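Local coordinates for CurF (Lyngbya majuscula, PDB 2Q35), which probably acts as a crotonase-fold decarboxylase (ECH2) domain in the beta-branching of a polyketide chain, at residues K49-T54 / L87-P92; G131-G136 / L223-V228. The protein carries 1 engineered substitution. All blocks are in the same frame, centred on the assembly; numbering follows the deposited sequence.

Contact 1 (K49-T54 / L87-P92); sequences KVVILT and LDCEIP
V51 and P92 are joined by a nearly straight backbone hydrogen bond: V51 N lies 2.9 Å from P92 O, with 173° at the hydrogen. The same oxygen also receives a CA-H...O contact from V50 CA, so two donors converge on it. Since V51 pairs with I94 as well, the bond opens the parallel ladder between strands 50-54 and 93-97. These are the two ends of a beta-alpha-beta crossover in the crotonase fold, and 87-92 is the return loop that leads from helix 83-87 into the second strand. Packing is tight beside this bond. I91 CG1 stands between its own backbone N and carbonyl carbon (chi1 55°), which swings CD1 across the V51 side chain at about a right angle, 3.7 Å from V51 CG2 and 3.6 Å from K49 C. K49 O is pressed against carbon, 3.3 Å from P92 CD and 3.4 Å from I91 CB, and this buried oxygen has no hydrogen-bond partner in the model. Replacing I91 with an alanine would probably open a gap beside V51 CG2 and K49 C and cost V42 of helix 29-44 a neighbour. Packing is looser at C89, whose SG is 4.4 Å from V51 CG2. On the solvent side, the extended K49 side chain points away from 87-92 and hydrogen-bonds the carbonyl oxygens of A193 and S195, while exposed E90 forms a salt bridge with R197.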
loop_
_atom_site.group_PDB
_atom_site.type_symbol
_atom_site.label_atom_id
_atom_site.label_comp_id
_atom_site.label_asym_id
_atom_site.label_seq_id
_atom_site.Cartn_x
_atom_site.Cartn_y
_atom_site.Cartn_z
ATOM N N LYS A 49 10.556 22.815 15.350
ATOM C CA LYS A 49 9.559 22.405 14.369
ATOM C C LYS A 49 9.740 20.985 13.827
ATOM O O LYS A 49 8.768 20.380 13.369
ATOM C CB LYS A 49 9.525 23.361 13.152
ATOM C CG LYS A 49 9.132 24.780 13.443
ATOM C CD LYS A 49 9.176 25.486 12.105
ATOM C CE LYS A 49 8.598 26.852 12.133
ATOM N NZ LYS A 49 8.773 27.454 10.800
ATOM N N VAL A 50 10.989 20.503 13.780
ATOM C CA VAL A 50 11.294 19.151 13.213
ATOM C C VAL A 50 12.368 18.523 14.069
ATOM O O VAL A 50 13.339 19.194 14.431
ATOM C CB VAL A 50 11.789 19.223 11.720
ATOM C CG1 VAL A 50 12.034 17.822 11.164
ATOM C CG2 VAL A 50 10.793 19.953 10.822
ATOM N N VAL A 51 12.188 17.254 14.434
ATOM C CA VAL A 51 13.214 16.509 15.168
ATOM C C VAL A 51 13.867 15.483 14.220
ATOM O O VAL A 51 13.153 14.752 13.524
ATOM C CB VAL A 51 12.579 15.721 16.315
ATOM C CG1 VAL A 51 13.615 14.763 16.920
ATOM C CG2 VAL A 51 12.020 16.662 17.370
ATOM N N ILE A 52 15.201 15.459 14.163
ATOM C CA ILE A 52 15.913 14.388 13.489
ATOM C C ILE A 52 16.475 13.471 14.559
ATOM O O ILE A 52 17.312 13.898 15.379
ATOM C CB ILE A 52 17.044 14.973 12.601
ATOM C CG1 ILE A 52 16.396 15.876 11.531
ATOM C CG2 ILE A 52 17.851 13.834 11.912
ATOM C CD1 ILE A 52 17.368 16.543 10.624
ATOM N N LEU A 53 16.017 12.224 14.567
ATOM C CA LEU A 53 16.519 11.230 15.524
ATOM C C LEU A 53 17.559 10.342 14.847
ATOM O O LEU A 53 17.300 9.754 13.809
ATOM C CB LEU A 53 15.357 10.368 16.021
ATOM C CG LEU A 53 15.666 9.241 17.012
ATOM C CD1 LEU A 53 16.305 9.741 18.319
ATOM C CD2 LEU A 53 14.384 8.415 17.313
ATOM N N THR A 54 18.724 10.213 15.460
ATOM C CA THR A 54 19.801 9.457 14.804
ATOM C C THR A 54 20.660 8.743 15.856
ATOM O O THR A 54 20.530 8.988 17.068
ATOM C CB THR A 54 20.616 10.369 13.860
ATOM O OG1 THR A 54 21.336 9.568 12.908
ATOM C CG2 THR A 54 21.594 11.276 14.631
ATOM N N LEU A 87 5.598 8.676 20.007
ATOM C CA LEU A 87 4.274 9.030 19.491
ATOM C C LEU A 87 3.666 10.258 20.172
ATOM O O LEU A 87 2.803 10.935 19.596
ATOM C CB LEU A 87 3.316 7.844 19.602
ATOM C CG LEU A 87 3.693 6.643 18.743
ATOM C CD1 LEU A 87 2.729 5.492 19.072
ATOM C CD2 LEU A 87 3.727 6.968 17.234
ATOM N N ASP A 88 4.126 10.550 21.382
ATOM C CA ASP A 88 3.676 11.751 22.094
ATOM C C ASP A 88 4.266 13.056 21.543
ATOM O O ASP A 88 3.712 14.125 21.796
ATOM C CB ASP A 88 3.933 11.636 23.592
ATOM C CG ASP A 88 2.861 10.808 24.314
ATOM O OD1 ASP A 88 1.869 10.369 23.670
ATOM O OD2 ASP A 88 3.010 10.612 25.536
ATOM N N CYS A 89 5.364 12.977 20.802
ATOM C CA CYS A 89 5.998 14.191 20.273
ATOM C C CYS A 89 5.066 14.805 19.220
ATOM O O CYS A 89 4.629 14.113 18.295
ATOM C CB CYS A 89 7.324 13.801 19.624
ATOM S SG CYS A 89 8.180 15.251 18.897
ATOM N N GLU A 90 4.763 16.100 19.358
ATOM C CA GLU A 90 3.729 16.714 18.517
ATOM C C GLU A 90 4.229 17.307 17.219
ATOM O O GLU A 90 3.421 17.696 16.367
ATOM C CB GLU A 90 2.928 17.744 19.310
ATOM C CG GLU A 90 3.686 19.033 19.552
ATOM C CD GLU A 90 2.925 20.059 20.386
ATOM O OE1 GLU A 90 1.710 19.877 20.645
ATOM O OE2 GLU A 90 3.566 21.072 20.768
ATOM N N ILE A 91 5.550 17.388 17.082
ATOM C CA ILE A 91 6.168 17.875 15.837
ATOM C C ILE A 91 6.740 16.721 15.024
ATOM O O ILE A 91 7.047 15.667 15.562
ATOM C CB ILE A 91 7.232 18.980 16.091
ATOM C CG1 ILE A 91 8.305 18.504 17.080
ATOM C CG2 ILE A 91 6.537 20.284 16.575
ATOM C CD1 ILE A 91 9.550 19.394 17.092
ATOM N N PRO A 92 6.855 16.906 13.694
ATOM C CA PRO A 92 7.368 15.801 12.862
ATOM C C PRO A 92 8.771 15.326 13.251
ATOM O O PRO A 92 9.641 16.135 13.632
ATOM C CB PRO A 92 7.438 16.403 11.447
ATOM C CG PRO A 92 6.835 17.730 11.503
ATOM C CD PRO A 92 6.457 18.091 12.914
#

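Contact 2 (G131-G136 / L223-V228); sequences GFTPVG and LEIHQV
The loop between helices 127-130 and 138-146 packs against the long helix 197-230 of this crotonase-fold domain, with F132, T133 and V135 gathered round the imidazole of H226. A hydrogen bond at each ring nitrogen helps to fix the rotation: H226 ND1 donates to T133 O over 2.9 Å, with 174° at the hydrogen, and H226 NE2 is hydrogen-bonded to K72 NZ. The oxygen of T133 lies almost in the imidazole plane, although the donor stands somewhat out of the carbonyl plane. With CG anti to its backbone N (chi1 173°), H226 reaches across to the loop, where two further contacts hold the ring. V135 CG1 lies over one face, 3.6 Å from the ring centroid, in a CH-pi contact displaced toward the rim. F132 meets the ring in an offset edge-to-face pair in which the imidazole edge is directed at the phenyl face. The leading atom is H226 CE1, 3.4 Å from F132 CD1, and the planes stand at 88° with centroids 5.0 Å apart. The T133 side chain crosses that of I225 at about a right angle, OG1 coming within 3.5 Å of I225 CG2, and the same hydroxyl is hydrogen-bonded to that of T229. A glycerol, probably from the crystallisation liquor, lies about 3 Å from the H226 side chain, which is consistent with a small-molecule pocket. F127 of helix 127-130 touches F132, P134 and V135, and F230 adds its ring to those of F132 and H226. L203 of a neighbouring subunit packs on T133 and P134, and H206 of that subunit on I225, placing the contact where the loop after helix 127-130 and the end part of helix 197-230 meet another chain.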
loop_
_atom_site.group_PDB
_atom_site.type_symbol
_atom_site.label_atom_id
_atom_site.label_comp_id
_atom_site.label_asym_id
_atom_site.label_seq_id
_atom_site.Cartn_x
_atom_site.Cartn_y
_atom_site.Cartn_z
ATOM N N GLY A 131 12.668 -17.017 18.089
ATOM C CA GLY A 131 11.644 -18.058 18.097
ATOM C C GLY A 131 10.311 -17.620 18.661
ATOM O O GLY A 131 9.432 -18.467 18.846
ATOM N N PHE A 132 10.157 -16.318 18.933
ATOM C CA PHE A 132 8.903 -15.820 19.539
ATOM C C PHE A 132 8.321 -14.671 18.721
ATOM O O PHE A 132 8.961 -14.152 17.796
ATOM C CB PHE A 132 9.084 -15.435 21.017
ATOM C CG PHE A 132 10.194 -14.455 21.265
ATOM C CD1 PHE A 132 10.044 -13.120 20.938
ATOM C CD2 PHE A 132 11.397 -14.876 21.824
ATOM C CE1 PHE A 132 11.075 -12.206 21.159
ATOM C CE2 PHE A 132 12.435 -13.961 22.044
ATOM C CZ PHE A 132 12.271 -12.644 21.720
ATOM N N THR A 133 7.072 -14.325 19.013
ATOM C CA THR A 133 6.334 -13.349 18.191
ATOM C C THR A 133 6.631 -11.907 18.625
ATOM O O THR A 133 7.146 -11.685 19.727
ATOM C CB THR A 133 4.821 -13.619 18.260
ATOM O OG1 THR A 133 4.423 -13.618 19.636
ATOM C CG2 THR A 133 4.493 -15.002 17.673
ATOM N N PRO A 134 6.369 -10.924 17.743
ATOM C CA PRO A 134 6.751 -9.518 18.015
ATOM C C PRO A 134 6.025 -8.833 19.174
ATOM O O PRO A 134 5.017 -9.336 19.686
ATOM C CB PRO A 134 6.400 -8.788 16.701
ATOM C CG PRO A 134 6.364 -9.874 15.669
ATOM C CD PRO A 134 5.835 -11.101 16.372
ATOM N N VAL A 135 6.589 -7.704 19.594
ATOM C CA VAL A 135 5.952 -6.737 20.482
ATOM C C VAL A 135 6.090 -5.347 19.876
ATOM O O VAL A 135 6.885 -5.122 18.949
ATOM C CB VAL A 135 6.570 -6.742 21.918
ATOM C CG1 VAL A 135 6.285 -8.051 22.586
ATOM C CG2 VAL A 135 8.081 -6.513 21.852
ATOM N N GLY A 136 5.301 -4.406 20.362
ATOM C CA GLY A 136 5.465 -3.015 19.937
ATOM C C GLY A 136 4.575 -2.576 18.793
ATOM O O GLY A 136 4.785 -1.490 18.233
ATOM N N LEU A 223 1.370 -8.114 22.769
ATOM C CA LEU A 223 1.853 -8.507 24.080
ATOM C C LEU A 223 1.306 -9.869 24.528
ATOM O O LEU A 223 2.077 -10.714 25.012
ATOM C CB LEU A 223 1.560 -7.428 25.133
ATOM C CG LEU A 223 2.301 -7.587 26.461
ATOM C CD1 LEU A 223 3.806 -7.759 26.269
ATOM C CD2 LEU A 223 1.998 -6.399 27.402
ATOM N N GLU A 224 -0.012 -10.055 24.396
ATOM C CA GLU A 224 -0.687 -11.299 24.813
ATOM C C GLU A 224 -0.131 -12.547 24.123
ATOM O O GLU A 224 0.102 -13.567 24.781
ATOM C CB GLU A 224 -2.218 -11.187 24.651
ATOM C CG GLU A 224 -2.912 -10.687 25.949
ATOM C CD GLU A 224 -4.244 -9.929 25.747
ATOM O OE1 GLU A 224 -4.945 -10.160 24.724
ATOM O OE2 GLU A 224 -4.586 -9.098 26.640
ATOM N N ILE A 225 0.115 -12.443 22.812
ATOM C CA ILE A 225 0.593 -13.591 22.022
ATOM C C ILE A 225 2.069 -13.795 22.356
ATOM O O ILE A 225 2.554 -14.931 22.487
ATOM C CB ILE A 225 0.400 -13.325 20.495
ATOM C CG1 ILE A 225 -1.087 -13.147 20.174
ATOM C CG2 ILE A 225 1.023 -14.454 19.638
ATOM C CD1 ILE A 225 -1.342 -12.388 18.872
ATOM N N HIS A 226 2.782 -12.681 22.512
ATOM C CA HIS A 226 4.187 -12.741 22.874
ATOM C C HIS A 226 4.400 -13.466 24.180
ATOM O O HIS A 226 5.300 -14.287 24.303
ATOM C CB HIS A 226 4.797 -11.344 22.929
ATOM C CG HIS A 226 6.197 -11.323 23.448
ATOM N ND1 HIS A 226 7.296 -11.472 22.628
ATOM C CD2 HIS A 226 6.680 -11.140 24.701
ATOM C CE1 HIS A 226 8.397 -11.413 23.360
ATOM N NE2 HIS A 226 8.050 -11.213 24.619
ATOM N N GLN A 227 3.556 -13.184 25.167
ATOM C CA GLN A 227 3.697 -13.854 26.447
ATOM C C GLN A 227 3.576 -15.377 26.335
ATOM O O GLN A 227 4.239 -16.104 27.075
ATOM C CB GLN A 227 2.712 -13.269 27.453
ATOM C CG GLN A 227 3.100 -11.852 27.893
ATOM C CD GLN A 227 4.389 -11.818 28.706
ATOM O OE1 GLN A 227 5.426 -11.316 28.246
ATOM N NE2 GLN A 227 4.337 -12.373 29.916
ATOM N N VAL A 228 2.741 -15.863 25.415
ATOM C CA VAL A 228 2.594 -17.305 25.236
ATOM C C VAL A 228 3.816 -17.870 24.508
ATOM O O VAL A 228 4.396 -18.867 24.941
ATOM C CB VAL A 228 1.314 -17.655 24.454
ATOM C CG1 VAL A 228 1.256 -19.144 24.121
ATOM C CG2 VAL A 228 0.114 -17.256 25.260
#

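Overall arrangement
The two contacts follow each other along the chain: contact 1 closes at residue 92 and contact 2 opens at residue 131. Their centres are 28 Å apart on opposite sides of the chain's centre, and their nearest atoms, about 7 Å apart, do not touch. Contact 1 joins strand 50-54 of the six-stranded sheet to the loop that leads into strand 93-97, whereas contact 2 joins a loop to a helix. Helix 197-230 connects the two regions: K204 near its start hydrogen-bonds I91 O of contact 1, while residues 223-228 near its end form one side of contact 2. A single long helix thus spans from the loop before strand 93-97 to the loop 131-136, and each contact also meets a different neighbouring subunit of the trimer.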